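Local coordinates for protein saframycin Mx1 synthetase B (Legionella pneumophila subsp. pneumophila, PDB 3KXW) that belongs to the ANL clan of AMP-binding enzymes and holds 5'-O-[(S)-(dodecanoyloxy)(hydroxy)phosphoryl]adenosine in its ligand pocket, at residues A[482-486]-A[521-525]; A[472-477]-A[528-533]; A[485-491]-A[503-509]. All blocks are in the same frame, centred on the assembly; numbering follows the deposited sequence.

Contact 1. Residues A[482-486]-A[521-525]; sequences LHHVL and LFNEI
The amide N of I525 donates to L521 O over 2.9 Å, a regular helical bond that sets these two residues one turn apart, with E524 beside them, as the surface on which L482 lands. No hydrogen bond crosses between 482-486 and 521-525; the meeting is chiefly between aliphatic groups. L482 carries most of it. Its chi2 of 49° turns CD2 anti to CA, so this branch reaches farthest from the backbone and comes down on the helix between two side chains. CD2 lies 3.7 Å from E524 CB and 3.9 Å from I525 CG1, touching the helix backbone at I525 N as well. The E524 chain runs extended beyond CG, bringing its OE1 within 4.1 Å of L482 CG, so that one carboxylate oxygen flanks the leucine on the solvent-exposed side of the contact. The setting is the alpha/beta domain at the C-terminal end of the chain: helix 515-533 links strands 499-508 and 539-544 of a four-stranded mixed sheet in a beta-alpha-beta crossover, and 482-486 is the short 3-10 link from helix 469-479 into edge strand 486-496. Deeper in, L521 takes over. Its CG points anti to the backbone N (chi1 174°), and the two methyls divide the work: CD2 meets L486 CD2 at 4.0 Å, while CD1 approaches V485 CG2 more loosely, at 4.4 Å. L521 also rests on L542 and I525 on I540, both of strand 539-544. The 3-10 turn that presents L482 and V485 together is closed by V485 N donating to L482 O at 3.1 Å.

Contact 2. Residues A[472-477]-A[528-533]; sequences DIEFSL and LVYENH
This is a buried helix-helix contact within the C-terminal alpha/beta domain, with a serine hydroxyl at its polar centre. Helices 469-479 and 515-533 cover the same face of the four-stranded sheet, and their segments 472-477 and 528-533 approach to 10.1 Å between axes with an angle of 118° between their directions. Two side chains of 528-533 grip S476 OG. N532 ND2 donates to S476 OG at 2.9 Å in a nearly straight bond (175°), and the hydroxyl sits in the amide plane of N532, which sets the amide's rotation. At the edge of the H533 ring, NE2 is hydrogen-bonded to S476 OG at 2.7 Å, and either atom may be the donor. The serine's chi1 of -75° sets OG beside its own backbone N and away from its carbonyl carbon, where both partners can meet it. Carbon also packs against the imidazole: I473 CG1 lies over one ring face in a CH-pi contact, 4.2 Å from the centroid, and D472 CB approaches H533 CE1 from the same side at 3.6 Å. Apolar pairs adjoin this polar centre: I473 CG2 meets V529 CG2, and L528 CD2 packs against L477 CD2 at 3.9 Å and also touches S476 O. Beyond the pair, I473 and L477 rest on strand 486-496 through A491 and C489. H533 and D472 both touch K102 of helix 101-114, placing this end of the contact against the N-terminal, AMP-binding part of the chain. A water bridges the two segments: it donates to S476 O at 2.8 Å and accepts a weak bond from N532 ND2 at 3.2 Å.

Contact 3. Residues A[485-491]-A[503-509]; sequences VLGKCAA and TVMCEVK
L486 CD2 nestles against C506 CB and V508 CG1, 4.0 Å from each, and forms the apolar centre of this antiparallel hairpin between strands 486-496 and 499-508. C489 CB extends the patch to C506 SG at 4.1 Å, and A491 and V504 continue it on the same face, beneath I473 and L477 of helix 469-479. A490 and M505, a selenomethionine, pair on the other face, toward helix 554-567. Their backbones exchange two hydrogen bonds, the straighter one M505 N to A490 O (173°). Between C489 and L486 the register slips by one residue, a beta bulge: E507 N donates to K488 O, while E507 O accepts from G487 N at 2.9 Å. The extra amide, K488 N, is taken up by the E507 side chain, whose OE1 it meets at 2.8 Å from above the carboxylate plane. At the open end K509 N bonds to V485 O, and the extended K509 chain passes L486 O to bring NZ into a hydrogen bond with H484 O. The other carboxylate oxygen, E507 OE2, accepts from M548 N; with an amide at each oxygen, this buried glutamate is probably ionised.

All three contacts belong to the C-terminal domain and share its elements. Contacts 1 and 2 use successive parts of helix 515-533, their centres 11 Å apart, and join where I525 CG1 packs 4.2 Å from L477 CD2. Contacts 1 and 3 share V485 and L486, with centres about 8 Å apart; I525 CD1 touches C506 SG at 4.0 Å. Contact 2 ties to contact 3 through E474, whose OE2 lies 2.9 Å from A491 N in a probable hydrogen bond and also forms a salt bridge with R558. The H533 side chain of contact 2 is about 14 Å from 5'-O-[(S)-(dodecanoyloxy)(hydroxy)phosphoryl]adenosine, too far to touch it.

Contact 1. Residues A[482-486]-A[521-525]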
loop_
_atom_site.group_PDB
_atom_site.type_symbol
_atom_site.label_atom_id
_atom_site.label_comp_id
_atom_site.label_asym_id
_atom_site.label_seq_id
_atom_site.Cartn_x
_atom_site.Cartn_y
_atom_site.Cartn_z
ATOM N N LEU A 482 -15.982 13.462 -15.105
ATOM C CA LEU A 482 -16.695 12.305 -15.630
ATOM C C LEU A 482 -18.207 12.497 -15.553
ATOM O O LEU A 482 -18.933 11.938 -16.347
ATOM C CB LEU A 482 -16.310 11.038 -14.863
ATOM C CG LEU A 482 -14.959 10.393 -15.184
ATOM C CD1 LEU A 482 -13.824 11.404 -15.189
ATOM C CD2 LEU A 482 -14.676 9.245 -14.220
ATOM N N HIS A 483 -18.694 13.267 -14.591
ATOM C CA HIS A 483 -20.142 13.377 -14.436
ATOM C C HIS A 483 -20.818 13.929 -15.691
ATOM O O HIS A 483 -22.017 13.721 -15.895
ATOM C CB HIS A 483 -20.523 14.192 -13.193
ATOM C CG HIS A 483 -20.561 15.669 -13.434
ATOM N ND1 HIS A 483 -19.439 16.465 -13.358
ATOM C CD2 HIS A 483 -21.587 16.492 -13.763
ATOM C CE1 HIS A 483 -19.769 17.716 -13.625
ATOM N NE2 HIS A 483 -21.065 17.759 -13.884
ATOM N N HIS A 484 -20.054 14.620 -16.539
ATOM C CA HIS A 484 -20.628 15.170 -17.768
ATOM C C HIS A 484 -21.171 14.140 -18.782
ATOM O O HIS A 484 -21.937 14.504 -19.665
ATOM C CB HIS A 484 -19.641 16.131 -18.444
ATOM C CG HIS A 484 -19.434 17.410 -17.691
ATOM N ND1 HIS A 484 -20.419 18.366 -17.567
ATOM C CD2 HIS A 484 -18.354 17.896 -17.037
ATOM C CE1 HIS A 484 -19.955 19.385 -16.861
ATOM N NE2 HIS A 484 -18.707 19.123 -16.524
ATOM N N VAL A 485 -20.788 12.867 -18.654
ATOM C CA VAL A 485 -21.288 11.841 -19.561
ATOM C C VAL A 485 -22.195 10.865 -18.805
ATOM O O VAL A 485 -22.653 9.880 -19.366
ATOM C CB VAL A 485 -20.146 11.053 -20.281
ATOM C CG1 VAL A 485 -19.185 12.005 -20.973
ATOM C CG2 VAL A 485 -19.374 10.130 -19.287
ATOM N N LEU A 486 -22.453 11.157 -17.534
ATOM C CA LEU A 486 -23.226 10.246 -16.692
ATOM C C LEU A 486 -24.514 10.860 -16.183
ATOM O O LEU A 486 -24.711 12.083 -16.236
ATOM C CB LEU A 486 -22.416 9.846 -15.454
ATOM C CG LEU A 486 -21.010 9.304 -15.659
ATOM C CD1 LEU A 486 -20.344 9.027 -14.280
ATOM C CD2 LEU A 486 -21.060 8.079 -16.536
ATOM N N LEU A 521 -13.924 5.274 -20.253
ATOM C CA LEU A 521 -14.730 5.606 -19.075
ATOM C C LEU A 521 -14.410 4.687 -17.894
ATOM O O LEU A 521 -14.218 5.170 -16.781
ATOM C CB LEU A 521 -16.228 5.541 -19.394
ATOM C CG LEU A 521 -17.187 5.732 -18.214
ATOM C CD1 LEU A 521 -16.875 7.036 -17.443
ATOM C CD2 LEU A 521 -18.624 5.728 -18.708
ATOM N N PHE A 522 -14.365 3.379 -18.149
ATOM C CA PHE A 522 -14.023 2.384 -17.121
ATOM C C PHE A 522 -12.664 2.698 -16.496
ATOM O O PHE A 522 -12.505 2.661 -15.281
ATOM C CB PHE A 522 -13.974 0.954 -17.688
ATOM C CG PHE A 522 -15.310 0.415 -18.130
ATOM C CD1 PHE A 522 -16.444 0.599 -17.355
ATOM C CD2 PHE A 522 -15.416 -0.298 -19.322
ATOM C CE1 PHE A 522 -17.670 0.102 -17.782
ATOM C CE2 PHE A 522 -16.628 -0.798 -19.756
ATOM C CZ PHE A 522 -17.756 -0.589 -18.997
ATOM N N ASN A 523 -11.681 2.994 -17.337
ATOM C CA ASN A 523 -10.355 3.361 -16.842
ATOM C C ASN A 523 -10.342 4.648 -16.018
ATOM O O ASN A 523 -9.645 4.737 -15.008
ATOM C CB ASN A 523 -9.347 3.415 -17.997
ATOM C CG ASN A 523 -9.207 2.078 -18.699
ATOM O OD1 ASN A 523 -9.385 1.033 -18.083
ATOM N ND2 ASN A 523 -8.898 2.102 -19.995
ATOM N N GLU A 524 -11.129 5.638 -16.438
ATOM C CA GLU A 524 -11.212 6.906 -15.716
ATOM C C GLU A 524 -11.847 6.697 -14.364
ATOM O O GLU A 524 -11.446 7.306 -13.369
ATOM C CB GLU A 524 -12.029 7.934 -16.515
ATOM C CG GLU A 524 -11.253 8.511 -17.677
ATOM C CD GLU A 524 -12.128 9.207 -18.709
ATOM O OE1 GLU A 524 -13.370 9.036 -18.674
ATOM O OE2 GLU A 524 -11.565 9.909 -19.578
ATOM N N ILE A 525 -12.856 5.836 -14.324
ATOM C CA ILE A 525 -13.492 5.550 -13.061
ATOM C C ILE A 525 -12.494 4.857 -12.128
ATOM O O ILE A 525 -12.326 5.259 -10.982
ATOM C CB ILE A 525 -14.738 4.699 -13.250
ATOM C CG1 ILE A 525 -15.817 5.547 -13.937
ATOM C CG2 ILE A 525 -15.222 4.213 -11.896
ATOM C CD1 ILE A 525 -17.021 4.720 -14.483
#

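Contact 2. Residues A[472-477]-A[528-533]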
loop_
_atom_site.group_PDB
_atom_site.type_symbol
_atom_site.label_atom_id
_atom_site.label_comp_id
_atom_site.label_asym_id
_atom_site.label_seq_id
_atom_site.Cartn_x
_atom_site.Cartn_y
_atom_site.Cartn_z
ATOM N N ASP A 472 -18.807 8.430 -0.260
ATOM C CA ASP A 472 -17.710 9.295 -0.659
ATOM C C ASP A 472 -17.245 9.032 -2.086
ATOM O O ASP A 472 -16.822 9.952 -2.781
ATOM C CB ASP A 472 -16.550 9.224 0.336
ATOM C CG ASP A 472 -16.888 9.866 1.671
ATOM O OD1 ASP A 472 -17.875 10.628 1.753
ATOM O OD2 ASP A 472 -16.149 9.627 2.647
ATOM N N ILE A 473 -17.333 7.777 -2.518
ATOM C CA ILE A 473 -17.004 7.401 -3.894
ATOM C C ILE A 473 -18.034 8.016 -4.836
ATOM O O ILE A 473 -17.686 8.533 -5.888
ATOM C CB ILE A 473 -17.000 5.883 -4.074
ATOM C CG1 ILE A 473 -15.818 5.237 -3.344
ATOM C CG2 ILE A 473 -16.978 5.510 -5.551
ATOM C CD1 ILE A 473 -15.927 3.715 -3.262
ATOM N N GLU A 474 -19.302 7.973 -4.449
ATOM C CA GLU A 474 -20.355 8.574 -5.263
ATOM C C GLU A 474 -20.118 10.077 -5.418
ATOM O O GLU A 474 -20.280 10.633 -6.510
ATOM C CB GLU A 474 -21.736 8.258 -4.658
ATOM C CG GLU A 474 -22.053 6.770 -4.719
ATOM C CD GLU A 474 -23.208 6.342 -3.809
ATOM O OE1 GLU A 474 -23.801 7.216 -3.144
ATOM O OE2 GLU A 474 -23.517 5.136 -3.772
ATOM N N PHE A 475 -19.711 10.722 -4.328
ATOM C CA PHE A 475 -19.382 12.149 -4.347
ATOM C C PHE A 475 -18.273 12.455 -5.346
ATOM O O PHE A 475 -18.375 13.417 -6.127
ATOM C CB PHE A 475 -18.959 12.642 -2.964
ATOM C CG PHE A 475 -18.636 14.114 -2.924
ATOM C CD1 PHE A 475 -19.612 15.037 -2.605
ATOM C CD2 PHE A 475 -17.352 14.566 -3.214
ATOM C CE1 PHE A 475 -19.321 16.397 -2.569
ATOM C CE2 PHE A 475 -17.055 15.927 -3.189
ATOM C CZ PHE A 475 -18.051 16.841 -2.862
ATOM N N SER A 476 -17.206 11.656 -5.295
ATOM C CA SER A 476 -16.081 11.804 -6.205
ATOM C C SER A 476 -16.531 11.755 -7.667
ATOM O O SER A 476 -16.161 12.619 -8.465
ATOM C CB SER A 476 -15.002 10.738 -5.928
ATOM O OG SER A 476 -14.271 11.050 -4.743
ATOM N N LEU A 477 -17.338 10.752 -8.003
ATOM C CA LEU A 477 -17.824 10.582 -9.374
ATOM C C LEU A 477 -18.632 11.799 -9.801
ATOM O O LEU A 477 -18.461 12.336 -10.909
ATOM C CB LEU A 477 -18.690 9.309 -9.480
ATOM C CG LEU A 477 -17.911 7.997 -9.363
ATOM C CD1 LEU A 477 -18.801 6.802 -8.999
ATOM C CD2 LEU A 477 -17.203 7.731 -10.674
ATOM N N LEU A 528 -9.969 7.421 -10.838
ATOM C CA LEU A 528 -10.568 8.365 -9.903
ATOM C C LEU A 528 -10.698 7.821 -8.499
ATOM O O LEU A 528 -10.340 8.494 -7.533
ATOM C CB LEU A 528 -11.948 8.814 -10.402
ATOM C CG LEU A 528 -12.678 9.794 -9.488
ATOM C CD1 LEU A 528 -11.966 11.149 -9.484
ATOM C CD2 LEU A 528 -14.120 9.965 -9.940
ATOM N N VAL A 529 -11.238 6.611 -8.369
ATOM C CA VAL A 529 -11.462 6.035 -7.053
ATOM C C VAL A 529 -10.116 5.683 -6.382
ATOM O O VAL A 529 -9.937 5.854 -5.177
ATOM C CB VAL A 529 -12.367 4.788 -7.165
ATOM C CG1 VAL A 529 -12.517 4.124 -5.813
ATOM C CG2 VAL A 529 -13.735 5.197 -7.751
ATOM N N TYR A 530 -9.182 5.187 -7.172
ATOM C CA TYR A 530 -7.852 4.884 -6.645
ATOM C C TYR A 530 -7.177 6.125 -6.053
ATOM O O TYR A 530 -6.632 6.075 -4.940
ATOM C CB TYR A 530 -6.974 4.280 -7.725
ATOM C CG TYR A 530 -5.615 3.878 -7.205
ATOM C CD1 TYR A 530 -5.379 2.598 -6.720
ATOM C CD2 TYR A 530 -4.569 4.802 -7.179
ATOM C CE1 TYR A 530 -4.117 2.240 -6.237
ATOM C CE2 TYR A 530 -3.311 4.451 -6.706
ATOM C CZ TYR A 530 -3.088 3.176 -6.239
ATOM O OH TYR A 530 -1.818 2.856 -5.776
ATOM N N GLU A 531 -7.235 7.229 -6.789
ATOM C CA GLU A 531 -6.627 8.498 -6.367
ATOM C C GLU A 531 -7.324 9.177 -5.191
ATOM O O GLU A 531 -6.662 9.647 -4.267
ATOM C CB GLU A 531 -6.530 9.442 -7.565
ATOM C CG GLU A 531 -5.705 8.829 -8.680
ATOM C CD GLU A 531 -4.313 9.433 -8.853
ATOM O OE1 GLU A 531 -4.228 10.494 -9.522
ATOM O OE2 GLU A 531 -3.297 8.829 -8.387
ATOM N N ASN A 532 -8.657 9.211 -5.222
ATOM C CA ASN A 532 -9.431 9.884 -4.188
ATOM C C ASN A 532 -9.625 9.073 -2.915
ATOM O O ASN A 532 -9.821 9.648 -1.846
ATOM C CB ASN A 532 -10.805 10.307 -4.735
ATOM C CG ASN A 532 -10.720 11.474 -5.724
ATOM O OD1 ASN A 532 -9.644 11.818 -6.223
ATOM N ND2 ASN A 532 -11.870 12.085 -6.013
ATOM N N HIS A 533 -9.581 7.746 -3.018
ATOM C CA HIS A 533 -9.970 6.893 -1.887
ATOM C C HIS A 533 -9.013 5.756 -1.548
ATOM O O HIS A 533 -9.216 5.023 -0.571
ATOM C CB HIS A 533 -11.380 6.346 -2.120
ATOM C CG HIS A 533 -12.379 7.426 -2.352
ATOM N ND1 HIS A 533 -12.901 8.183 -1.325
ATOM C CD2 HIS A 533 -12.892 7.932 -3.496
ATOM C CE1 HIS A 533 -13.735 9.081 -1.828
ATOM N NE2 HIS A 533 -13.744 8.952 -3.145
HETATM O O HOH W 1 -13.893 13.984 -7.653
#

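Contact 3. Residues A[485-491]-A[503-509]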
loop_
_atom_site.group_PDB
_atom_site.type_symbol
_atom_site.label_atom_id
_atom_site.label_comp_id
_atom_site.label_asym_id
_atom_site.label_seq_id
_atom_site.Cartn_x
_atom_site.Cartn_y
_atom_site.Cartn_z
ATOM N N VAL A 485 -20.788 12.867 -18.654
ATOM C CA VAL A 485 -21.288 11.841 -19.561
ATOM C C VAL A 485 -22.195 10.865 -18.805
ATOM O O VAL A 485 -22.653 9.880 -19.366
ATOM C CB VAL A 485 -20.146 11.053 -20.281
ATOM C CG1 VAL A 485 -19.185 12.005 -20.973
ATOM C CG2 VAL A 485 -19.374 10.130 -19.287
ATOM N N LEU A 486 -22.453 11.157 -17.534
ATOM C CA LEU A 486 -23.226 10.246 -16.692
ATOM C C LEU A 486 -24.514 10.860 -16.183
ATOM O O LEU A 486 -24.711 12.083 -16.236
ATOM C CB LEU A 486 -22.416 9.846 -15.454
ATOM C CG LEU A 486 -21.010 9.304 -15.659
ATOM C CD1 LEU A 486 -20.344 9.027 -14.280
ATOM C CD2 LEU A 486 -21.060 8.079 -16.536
ATOM N N GLY A 487 -25.368 9.995 -15.643
ATOM C CA GLY A 487 -26.508 10.425 -14.859
ATOM C C GLY A 487 -26.145 10.212 -13.402
ATOM O O GLY A 487 -25.113 10.712 -12.924
ATOM N N LYS A 488 -26.982 9.446 -12.712
ATOM C CA LYS A 488 -26.730 9.070 -11.325
ATOM C C LYS A 488 -25.775 7.879 -11.181
ATOM O O LYS A 488 -25.535 7.126 -12.127
ATOM C CB LYS A 488 -28.055 8.795 -10.601
ATOM C CG LYS A 488 -28.918 10.047 -10.414
ATOM C CD LYS A 488 -28.137 11.117 -9.686
ATOM C CE LYS A 488 -29.051 12.201 -9.177
ATOM N NZ LYS A 488 -29.926 12.695 -10.280
ATOM N N CYS A 489 -25.229 7.708 -9.984
ATOM C CA CYS A 489 -24.302 6.613 -9.750
ATOM C C CYS A 489 -24.482 6.027 -8.344
ATOM O O CYS A 489 -25.092 6.637 -7.467
ATOM C CB CYS A 489 -22.851 7.081 -9.933
ATOM S SG CYS A 489 -22.199 8.123 -8.579
ATOM N N ALA A 490 -23.920 4.852 -8.140
ATOM C CA ALA A 490 -23.988 4.200 -6.850
ATOM C C ALA A 490 -22.754 3.320 -6.720
ATOM O O ALA A 490 -22.274 2.786 -7.709
ATOM C CB ALA A 490 -25.255 3.375 -6.737
ATOM N N ALA A 491 -22.222 3.222 -5.505
ATOM C CA ALA A 491 -21.066 2.372 -5.229
ATOM C C ALA A 491 -21.388 1.497 -4.031
ATOM O O ALA A 491 -22.012 1.947 -3.094
ATOM C CB ALA A 491 -19.847 3.222 -4.931
ATOM N N THR A 503 -18.023 -2.332 -6.230
ATOM C CA THR A 503 -18.800 -2.272 -7.472
ATOM C C THR A 503 -19.318 -0.871 -7.676
ATOM O O THR A 503 -19.857 -0.294 -6.760
ATOM C CB THR A 503 -19.984 -3.234 -7.388
ATOM O OG1 THR A 503 -19.491 -4.548 -7.078
ATOM C CG2 THR A 503 -20.770 -3.282 -8.710
ATOM N N VAL A 504 -19.159 -0.324 -8.877
ATOM C CA VAL A 504 -19.654 1.012 -9.159
ATOM C C VAL A 504 -20.651 0.896 -10.295
ATOM O O VAL A 504 -20.351 0.277 -11.302
ATOM C CB VAL A 504 -18.519 1.964 -9.573
ATOM C CG1 VAL A 504 -19.093 3.280 -10.120
ATOM C CG2 VAL A 504 -17.547 2.206 -8.394
HETATM N N MSE A 505 -21.838 1.464 -10.132
HETATM C CA MSE A 505 -22.820 1.463 -11.225
HETATM C C MSE A 505 -23.142 2.900 -11.625
HETATM O O MSE A 505 -23.407 3.732 -10.760
HETATM C CB MSE A 505 -24.109 0.755 -10.793
HETATM C CG MSE A 505 -25.113 0.555 -11.914
HETATM SE SE MSE A 505 -26.663 -0.482 -11.258
HETATM C CE MSE A 505 -25.761 -2.217 -11.030
ATOM N N CYS A 506 -23.142 3.188 -12.929
ATOM C CA CYS A 506 -23.380 4.551 -13.407
ATOM C C CYS A 506 -24.413 4.552 -14.503
ATOM O O CYS A 506 -24.341 3.732 -15.406
ATOM C CB CYS A 506 -22.097 5.152 -14.018
ATOM S SG CYS A 506 -20.710 5.212 -12.911
ATOM N N GLU A 507 -25.368 5.472 -14.439
ATOM C CA GLU A 507 -26.194 5.761 -15.611
ATOM C C GLU A 507 -25.310 6.511 -16.609
ATOM O O GLU A 507 -24.461 7.308 -16.200
ATOM C CB GLU A 507 -27.355 6.663 -15.229
ATOM C CG GLU A 507 -28.305 6.071 -14.210
ATOM C CD GLU A 507 -29.435 7.054 -13.860
ATOM O OE1 GLU A 507 -29.232 8.280 -14.007
ATOM O OE2 GLU A 507 -30.511 6.582 -13.446
ATOM N N VAL A 508 -25.476 6.248 -17.900
ATOM C CA VAL A 508 -24.766 7.014 -18.906
ATOM C C VAL A 508 -25.789 7.780 -19.722
ATOM O O VAL A 508 -26.850 7.242 -20.052
ATOM C CB VAL A 508 -23.882 6.123 -19.834
ATOM C CG1 VAL A 508 -22.755 5.464 -19.020
ATOM C CG2 VAL A 508 -24.710 5.066 -20.492
ATOM N N LYS A 509 -25.489 9.043 -20.021
ATOM C CA LYS A 509 -26.405 9.835 -20.834
ATOM C C LYS A 509 -26.662 9.170 -22.176
ATOM O O LYS A 509 -27.791 9.134 -22.636
ATOM C CB LYS A 509 -25.871 11.255 -21.072
ATOM C CG LYS A 509 -25.753 12.114 -19.810
ATOM C CD LYS A 509 -25.151 13.483 -20.119
ATOM C CE LYS A 509 -25.057 14.326 -18.872
ATOM N NZ LYS A 509 -24.534 15.678 -19.217
#